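Local coordinates for Glyco_hydro_cc domain-containing protein (Cryptococcus neoformans, PDB 6UBC) that probably binds beta-1,3-glucan oligosaccharides as a subgroup VII member of glycoside hydrolase family 128, built on a TIM-barrel domain, at residues A[369-374]-A[419-424]; A[409-414]-A[434-439]. All blocks are in the same frame, centred on the assembly; numbering follows the deposited sequence.

Interaction 1: A[369-374]-A[419-424]; sequences TEFACV and PEWDMI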
ATOM      1  N   THR A 369      -2.137   1.387  -0.423  1.00 21.40           N
ATOM      2  CA  THR A 369      -0.944   0.655  -0.922  1.00 22.49           C
ATOM      3  C   THR A 369      -1.392  -0.629  -1.655  1.00 22.43           C
ATOM      4  O   THR A 369      -0.582  -1.171  -2.390  1.00 21.37           O
ATOM      5  CB  THR A 369       0.087   0.363   0.164  1.00 21.00           C
ATOM      6  OG1 THR A 369      -0.549  -0.478   1.131  1.00 21.75           O
ATOM      7  CG2 THR A 369       0.656   1.650   0.758  1.00 22.25           C
ATOM      8  N   GLU A 370      -2.628  -1.097  -1.449  1.00 21.42           N
ATOM      9  CA  GLU A 370      -3.177  -2.264  -2.182  1.00 21.52           C
ATOM     10  C   GLU A 370      -4.657  -1.999  -2.354  1.00 22.17           C
ATOM     11  O   GLU A 370      -5.326  -1.706  -1.334  1.00 21.17           O
ATOM     12  CB  GLU A 370      -2.998  -3.575  -1.413  1.00 22.23           C
ATOM     13  CG  GLU A 370      -1.585  -4.032  -1.255  1.00 22.44           C
ATOM     14  CD  GLU A 370      -1.354  -5.245  -0.404  1.00 25.58           C
ATOM     15  OE1 GLU A 370      -2.353  -5.952  -0.056  1.00 24.52           O
ATOM     16  OE2 GLU A 370      -0.151  -5.488  -0.047  1.00 23.98           O
ATOM     17  N   PHE A 371      -5.181  -2.036  -3.555  1.00 22.90           N
ATOM     18  CA  PHE A 371      -6.639  -2.186  -3.720  1.00 22.48           C
ATOM     19  C   PHE A 371      -6.962  -3.319  -4.666  1.00 22.29           C
ATOM     20  O   PHE A 371      -6.140  -3.665  -5.513  1.00 23.24           O
ATOM     21  CB  PHE A 371      -7.300  -0.923  -4.241  1.00 23.03           C
ATOM     22  CG  PHE A 371      -7.008  -0.504  -5.651  1.00 23.52           C
ATOM     23  CD1 PHE A 371      -7.752  -1.018  -6.702  1.00 23.89           C
ATOM     24  CD2 PHE A 371      -5.981   0.383  -5.924  1.00 22.06           C
ATOM     25  CE1 PHE A 371      -7.451  -0.646  -8.005  1.00 25.25           C
ATOM     26  CE2 PHE A 371      -5.647   0.710  -7.223  1.00 22.83           C
ATOM     27  CZ  PHE A 371      -6.404   0.206  -8.251  1.00 23.73           C
ATOM     28  N   ALA A 372      -8.122  -3.909  -4.433  1.00 22.44           N
ATOM     29  CA  ALA A 372      -8.648  -5.026  -5.237  1.00 23.82           C
ATOM     30  C   ALA A 372     -10.153  -5.056  -5.192  1.00 22.14           C
ATOM     31  O   ALA A 372     -10.713  -4.677  -4.174  1.00 24.24           O
ATOM     32  CB  ALA A 372      -8.045  -6.327  -4.805  1.00 23.89           C
ATOM     33  N   CYS A 373     -10.773  -5.566  -6.264  1.00 22.93           N
ATOM     34  CA  CYS A 373     -12.231  -5.814  -6.326  1.00 23.55           C
ATOM     35  C   CYS A 373     -12.516  -7.085  -5.525  1.00 24.49           C
ATOM     36  O   CYS A 373     -12.180  -8.200  -6.002  1.00 25.04           O
ATOM     37  CB  CYS A 373     -12.703  -5.947  -7.757  1.00 25.99           C
ATOM     38  SG  CYS A 373     -14.506  -5.851  -7.945  1.00 26.97           S
ATOM     39  N   VAL A 374     -13.155  -6.945  -4.386  1.00 24.92           N
ATOM     40  CA  VAL A 374     -13.529  -8.060  -3.484  1.00 22.70           C
ATOM     41  C   VAL A 374     -14.898  -7.736  -2.902  1.00 25.13           C
ATOM     42  O   VAL A 374     -15.067  -6.649  -2.339  1.00 22.93           O
ATOM     43  CB  VAL A 374     -12.507  -8.264  -2.363  1.00 23.08           C
ATOM     44  CG1 VAL A 374     -12.894  -9.366  -1.416  1.00 24.77           C
ATOM     45  CG2 VAL A 374     -11.098  -8.473  -2.864  1.00 23.30           C
ATOM     46  N   PRO A 419      -8.064 -14.911 -10.683  1.00 25.13           N
ATOM     47  CA  PRO A 419      -7.221 -14.891 -11.861  1.00 26.82           C
ATOM     48  C   PRO A 419      -7.514 -13.697 -12.802  1.00 25.35           C
ATOM     49  O   PRO A 419      -6.601 -13.166 -13.416  1.00 26.63           O
ATOM     50  CB  PRO A 419      -7.620 -16.176 -12.575  1.00 28.92           C
ATOM     51  CG  PRO A 419      -8.116 -17.071 -11.479  1.00 29.55           C
ATOM     52  CD  PRO A 419      -8.864 -16.149 -10.552  1.00 28.57           C
ATOM     53  N   GLU A 420      -8.773 -13.264 -12.824  1.00 23.09           N
ATOM     54  CA  GLU A 420      -9.228 -12.112 -13.637  1.00 22.53           C
ATOM     55  C   GLU A 420      -8.614 -10.801 -13.092  1.00 25.56           C
ATOM     56  O   GLU A 420      -8.390  -9.878 -13.872  1.00 23.32           O
ATOM     57  CB  GLU A 420     -10.752 -12.065 -13.719  1.00 24.63           C
ATOM     58  CG  GLU A 420     -11.368 -13.255 -14.419  1.00 25.58           C
ATOM     59  CD  GLU A 420     -11.829 -14.399 -13.522  1.00 28.37           C
ATOM     60  OE1 GLU A 420     -11.411 -14.457 -12.358  1.00 25.95           O
ATOM     61  OE2 GLU A 420     -12.612 -15.201 -14.017  1.00 23.78           O
ATOM     62  N   TRP A 421      -8.312 -10.743 -11.806  1.00 23.57           N
ATOM     63  CA  TRP A 421      -7.648  -9.570 -11.200  1.00 25.04           C
ATOM     64  C   TRP A 421      -6.146  -9.539 -11.571  1.00 27.03           C
ATOM     65  O   TRP A 421      -5.541  -8.427 -11.606  1.00 26.66           O
ATOM     66  CB  TRP A 421      -7.894  -9.589  -9.677  1.00 23.76           C
ATOM     67  CG  TRP A 421      -7.403  -8.312  -9.038  1.00 22.53           C
ATOM     68  CD1 TRP A 421      -6.177  -8.072  -8.537  1.00 21.88           C
ATOM     69  CD2 TRP A 421      -8.031  -7.027  -9.155  1.00 21.84           C
ATOM     70  NE1 TRP A 421      -6.053  -6.763  -8.153  1.00 23.27           N
ATOM     71  CE2 TRP A 421      -7.182  -6.092  -8.541  1.00 21.38           C
ATOM     72  CE3 TRP A 421      -9.277  -6.586  -9.628  1.00 22.55           C
ATOM     73  CZ2 TRP A 421      -7.461  -4.726  -8.483  1.00 23.13           C
ATOM     74  CZ3 TRP A 421      -9.581  -5.234  -9.542  1.00 22.98           C
ATOM     75  CH2 TRP A 421      -8.689  -4.308  -8.963  1.00 22.07           C
ATOM     76  N   ASP A 422      -5.516 -10.671 -11.909  1.00 24.22           N
ATOM     77  CA  ASP A 422      -4.066 -10.663 -12.231  1.00 23.62           C
ATOM     78  C   ASP A 422      -3.774  -9.539 -13.244  1.00 24.57           C
ATOM     79  O   ASP A 422      -4.509  -9.433 -14.245  1.00 23.53           O
ATOM     80  CB  ASP A 422      -3.580 -12.003 -12.802  1.00 26.96           C
ATOM     81  CG  ASP A 422      -3.436 -13.182 -11.851  1.00 30.90           C
ATOM     82  OD1 ASP A 422      -3.416 -12.963 -10.665  1.00 37.47           O
ATOM     83  OD2 ASP A 422      -3.412 -14.318 -12.364  1.00 35.40           O
ATOM     84  N   MET A 423      -2.770  -8.706 -12.955  1.00 24.21           N
ATOM     85  CA  MET A 423      -2.332  -7.645 -13.892  1.00 24.68           C
ATOM     86  C   MET A 423      -1.450  -8.261 -14.984  1.00 26.41           C
ATOM     87  O   MET A 423      -1.468  -7.731 -16.096  1.00 23.16           O
ATOM     88  CB  MET A 423      -1.566  -6.569 -13.116  1.00 24.90           C
ATOM     89  CG  MET A 423      -0.927  -5.477 -14.008  1.00 27.25           C
ATOM     90  SD  MET A 423      -0.455  -4.116 -12.855  1.00 29.42           S
ATOM     91  CE  MET A 423      -1.989  -3.202 -12.831  1.00 27.07           C
ATOM     92  N   ILE A 424      -0.632  -9.257 -14.620  1.00 25.87           N
ATOM     93  CA  ILE A 424       0.354  -9.932 -15.514  1.00 29.25           C
ATOM     94  C   ILE A 424       0.025 -11.422 -15.571  1.00 28.45           C
ATOM     95  O   ILE A 424      -0.276 -12.042 -14.514  1.00 28.26           O
ATOM     96  CB  ILE A 424       1.808  -9.671 -15.069  1.00 30.27           C
ATOM     97  CG1 ILE A 424       2.151  -8.188 -14.859  1.00 33.68           C
ATOM     98  CG2 ILE A 424       2.764 -10.342 -16.057  1.00 32.79           C
ATOM     99  CD1 ILE A 424       2.141  -7.346 -16.130  1.00 34.26           C
TER

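Interaction 2: A[409-414]-A[434-439]; sequences YAYSTG and QTYLTA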
ATOM      1  N   TYR A 409      -2.057   5.751  -4.633  1.00 24.13           N
ATOM      2  CA  TYR A 409      -2.741   4.441  -4.637  1.00 23.02           C
ATOM      3  C   TYR A 409      -1.987   3.505  -5.573  1.00 24.00           C
ATOM      4  O   TYR A 409      -1.271   3.919  -6.541  1.00 23.26           O
ATOM      5  CB  TYR A 409      -4.194   4.634  -5.063  1.00 22.69           C
ATOM      6  CG  TYR A 409      -4.319   5.265  -6.428  1.00 23.44           C
ATOM      7  CD1 TYR A 409      -4.306   4.493  -7.591  1.00 22.82           C
ATOM      8  CD2 TYR A 409      -4.479   6.633  -6.596  1.00 24.55           C
ATOM      9  CE1 TYR A 409      -4.406   5.049  -8.853  1.00 23.19           C
ATOM     10  CE2 TYR A 409      -4.600   7.205  -7.859  1.00 24.26           C
ATOM     11  CZ  TYR A 409      -4.557   6.408  -9.003  1.00 24.60           C
ATOM     12  OH  TYR A 409      -4.700   6.923 -10.261  1.00 26.16           O
ATOM     13  N   ALA A 410      -2.144   2.218  -5.268  1.00 22.12           N
ATOM     14  CA  ALA A 410      -1.519   1.121  -6.040  1.00 22.31           C
ATOM     15  C   ALA A 410      -2.470  -0.054  -6.181  1.00 21.93           C
ATOM     16  O   ALA A 410      -2.957  -0.635  -5.165  1.00 21.55           O
ATOM     17  CB  ALA A 410      -0.230   0.698  -5.369  1.00 23.90           C
ATOM     18  N   TYR A 411      -2.573  -0.503  -7.424  1.00 21.57           N
ATOM     19  CA  TYR A 411      -3.203  -1.781  -7.793  1.00 21.88           C
ATOM     20  C   TYR A 411      -2.542  -2.946  -7.059  1.00 21.57           C
ATOM     21  O   TYR A 411      -1.296  -3.115  -7.106  1.00 22.70           O
ATOM     22  CB  TYR A 411      -3.120  -1.896  -9.291  1.00 21.95           C
ATOM     23  CG  TYR A 411      -3.956  -2.966  -9.934  1.00 23.27           C
ATOM     24  CD1 TYR A 411      -3.583  -4.310  -9.862  1.00 22.69           C
ATOM     25  CD2 TYR A 411      -5.107  -2.652 -10.602  1.00 23.22           C
ATOM     26  CE1 TYR A 411      -4.319  -5.279 -10.513  1.00 22.72           C
ATOM     27  CE2 TYR A 411      -5.845  -3.606 -11.274  1.00 24.41           C
ATOM     28  CZ  TYR A 411      -5.477  -4.930 -11.198  1.00 23.55           C
ATOM     29  OH  TYR A 411      -6.202  -5.865 -11.867  1.00 22.86           O
ATOM     30  N   SER A 412      -3.343  -3.798  -6.402  1.00 20.93           N
ATOM     31  CA  SER A 412      -2.790  -4.941  -5.655  1.00 22.11           C
ATOM     32  C   SER A 412      -2.406  -6.031  -6.635  1.00 22.13           C
ATOM     33  O   SER A 412      -3.289  -6.438  -7.414  1.00 22.43           O
ATOM     34  CB  SER A 412      -3.774  -5.452  -4.660  1.00 23.05           C
ATOM     35  OG  SER A 412      -3.197  -6.542  -3.980  1.00 25.42           O
ATOM     36  N   THR A 413      -1.177  -6.600  -6.550  1.00 23.50           N
ATOM     37  CA  THR A 413      -0.840  -7.851  -7.285  1.00 24.35           C
ATOM     38  C   THR A 413      -0.562  -8.959  -6.253  1.00 25.10           C
ATOM     39  O   THR A 413       0.200  -9.856  -6.509  1.00 27.22           O
ATOM     40  CB  THR A 413       0.322  -7.597  -8.266  1.00 23.92           C
ATOM     41  OG1 THR A 413       1.498  -7.278  -7.517  1.00 22.28           O
ATOM     42  CG2 THR A 413      -0.018  -6.548  -9.309  1.00 24.61           C
ATOM     43  N   GLY A 414      -1.137  -8.835  -5.101  1.00 24.81           N
ATOM     44  CA  GLY A 414      -0.952  -9.755  -3.975  1.00 27.85           C
ATOM     45  C   GLY A 414      -1.622 -11.100  -4.230  1.00 29.57           C
ATOM     46  O   GLY A 414      -2.359 -11.294  -5.222  1.00 27.50           O
ATOM     47  N   GLN A 434      -4.453  -3.720 -18.396  1.00 22.15           N
ATOM     48  CA  GLN A 434      -4.695  -2.667 -19.418  1.00 23.96           C
ATOM     49  C   GLN A 434      -5.760  -1.680 -18.950  1.00 24.73           C
ATOM     50  O   GLN A 434      -5.611  -0.508 -19.253  1.00 24.94           O
ATOM     51  CB  GLN A 434      -5.136  -3.345 -20.713  1.00 23.72           C
ATOM     52  CG  GLN A 434      -4.043  -4.180 -21.303  1.00 24.71           C
ATOM     53  CD  GLN A 434      -4.502  -4.894 -22.558  1.00 27.60           C
ATOM     54  OE1 GLN A 434      -5.247  -4.327 -23.380  1.00 27.23           O
ATOM     55  NE2 GLN A 434      -3.952  -6.102 -22.731  1.00 25.61           N
ATOM     56  N   THR A 435      -6.802  -2.126 -18.249  1.00 23.63           N
ATOM     57  CA  THR A 435      -7.852  -1.196 -17.781  1.00 23.97           C
ATOM     58  C   THR A 435      -7.177  -0.250 -16.772  1.00 24.75           C
ATOM     59  O   THR A 435      -7.429   0.955 -16.816  1.00 24.92           O
ATOM     60  CB  THR A 435      -9.031  -1.888 -17.091  1.00 24.31           C
ATOM     61  OG1 THR A 435      -9.652  -2.737 -18.064  1.00 26.06           O
ATOM     62  CG2 THR A 435     -10.027  -0.884 -16.559  1.00 24.65           C
ATOM     63  N   TYR A 436      -6.346  -0.781 -15.877  1.00 23.79           N
ATOM     64  CA  TYR A 436      -5.682   0.117 -14.908  1.00 23.19           C
ATOM     65  C   TYR A 436      -4.791   1.107 -15.681  1.00 22.83           C
ATOM     66  O   TYR A 436      -4.820   2.312 -15.390  1.00 23.24           O
ATOM     67  CB  TYR A 436      -4.790  -0.660 -13.931  1.00 24.51           C
ATOM     68  CG  TYR A 436      -4.133   0.187 -12.872  1.00 22.54           C
ATOM     69  CD1 TYR A 436      -4.881   0.849 -11.921  1.00 23.02           C
ATOM     70  CD2 TYR A 436      -2.752   0.173 -12.709  1.00 23.93           C
ATOM     71  CE1 TYR A 436      -4.276   1.539 -10.893  1.00 22.56           C
ATOM     72  CE2 TYR A 436      -2.131   0.890 -11.698  1.00 22.95           C
ATOM     73  CZ  TYR A 436      -2.895   1.584 -10.780  1.00 22.21           C
ATOM     74  OH  TYR A 436      -2.317   2.270  -9.729  1.00 22.58           O
ATOM     75  N   LEU A 437      -3.994   0.595 -16.614  1.00 23.16           N
ATOM     76  CA  LEU A 437      -3.031   1.458 -17.363  1.00 23.20           C
ATOM     77  C   LEU A 437      -3.825   2.568 -18.064  1.00 23.58           C
ATOM     78  O   LEU A 437      -3.396   3.734 -18.012  1.00 24.79           O
ATOM     79  CB  LEU A 437      -2.153   0.644 -18.298  1.00 23.86           C
ATOM     80  CG  LEU A 437      -1.184   1.442 -19.214  1.00 24.22           C
ATOM     81  CD1 LEU A 437      -0.329   2.366 -18.421  1.00 24.60           C
ATOM     82  CD2 LEU A 437      -0.354   0.519 -20.104  1.00 24.95           C
ATOM     83  N   THR A 438      -4.891   2.236 -18.756  1.00 24.40           N
ATOM     84  CA  THR A 438      -5.701   3.229 -19.486  1.00 25.14           C
ATOM     85  C   THR A 438      -6.289   4.249 -18.532  1.00 24.39           C
ATOM     86  O   THR A 438      -6.223   5.429 -18.837  1.00 25.60           O
ATOM     87  CB  THR A 438      -6.809   2.555 -20.295  1.00 27.05           C
ATOM     88  OG1 THR A 438      -6.167   1.693 -21.235  1.00 26.56           O
ATOM     89  CG2 THR A 438      -7.639   3.585 -21.003  1.00 30.27           C
ATOM     90  N   ALA A 439      -6.826   3.810 -17.414  1.00 23.12           N
ATOM     91  CA  ALA A 439      -7.428   4.717 -16.413  1.00 26.66           C
ATOM     92  C   ALA A 439      -6.351   5.670 -15.868  1.00 24.80           C
ATOM     93  O   ALA A 439      -6.601   6.893 -15.834  1.00 26.92           O
ATOM     94  CB  ALA A 439      -8.104   3.917 -15.330  1.00 26.54           C
TER

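Interaction 1: A[369-374]-A[419-424]
Trp421 lies across strand 366-375 and covers the backbone from Phe371 to Cys373. The fold is a (beta/alpha)8 barrel, and this strand is the seventh of its eight. The loop carrying Trp421 follows the eighth strand, 406-411. One indole face rests on the strand. The CA of Ala372 makes a CH-pi contact there, 3.9 Å from the centroid of the six-membered ring and 28° off the ring normal. The Cys373 backbone N lies over the same face, toward the rim, 3.5 Å from Trp421 CZ3. Two CB atoms extend the contact. Ala372 CB touches Trp421 CE2 at 3.8 Å, near the five-membered ring, while Cys373 CB meets Trp421 CZ3 at 3.7 Å.

The side chain of Trp421 leaves its loop with CG anti to the backbone N (chi1 -172°), which lets the indole reach the strand. The opposite indole face stacks on Tyr411. The indole nitrogen donates to Ser412 O. This bond satisfies the buried NE1 and, with the packing on both faces, would restrict the rotation of the ring. Phe371 also packs on Ile396 of helix 386-402, and Cys373 is tied to Cys383 by a disulfide. All the touching residues are buried, and the indole packs on both backbone and apolar side-chain atoms.

Phe371 approaches differently from its two neighbours. Its side chain crosses that of Trp421 at about a right angle, and its CE1 lies in the indole plane at the ring edge, 4.0 Å from Trp421 CH2. The Phe371 carbonyl O is also close, 3.4 Å from Trp421 CZ2.

Interaction 2: A[409-414]-A[434-439]
Tyr436 turns one face of its ring to Tyr411. The CB of Tyr411 sits over the centre of that face, a CH-pi contact 3.8 Å from the ring centroid and only 11° off the normal. The two rings meet obliquely, with planes inclined at 53°. The two side chains run alongside in opposite senses, and Tyr411 CD2 is 3.7 Å from Tyr436 CD1. The ring of Tyr409 comes obliquely to the hydroxyl end of Tyr436, where its CE1 is 3.6 Å from Tyr436 OH.

Tyr436 has CG anti to its backbone N (chi1 -177°), which carries the ring from the helix to the strand. Its buried hydroxyl is hydrogen-bonded to Gly205 O. The hydroxyl of Tyr409 is hydrogen-bonded to Glu401 OE2.

This is the packing of the eighth barrel strand, 406-411, against the following helix, 431-441. The axes of strand 409-411 and helix 434-439 come within 10.8 Å, and their directions make an angle of 152°. Strands 204-207 and 366-375 flank the strand, and helix 386-402 lies alongside, meeting Tyr409 and Tyr411.

The centres of interactions 1 and 2 are 7 Å apart, on neighbouring parallel strands of the barrel sheet. Their segments alternate along the chain: 369-374, 409-414, 419-424, then 434-439. After strand 406-411 the chain comes back over strand 366-375 at 419-424, then leads to helix 431-441. The two contacts touch directly. Trp421 O lies 2.7 Å from Tyr411 OH, a probable hydrogen bond. Met423 CE packs on Tyr436 CD2 at 3.5 Å. Together the two contacts join strands 366-375 and 406-411, the last two of the barrel, to the loop that follows and to helix 431-441.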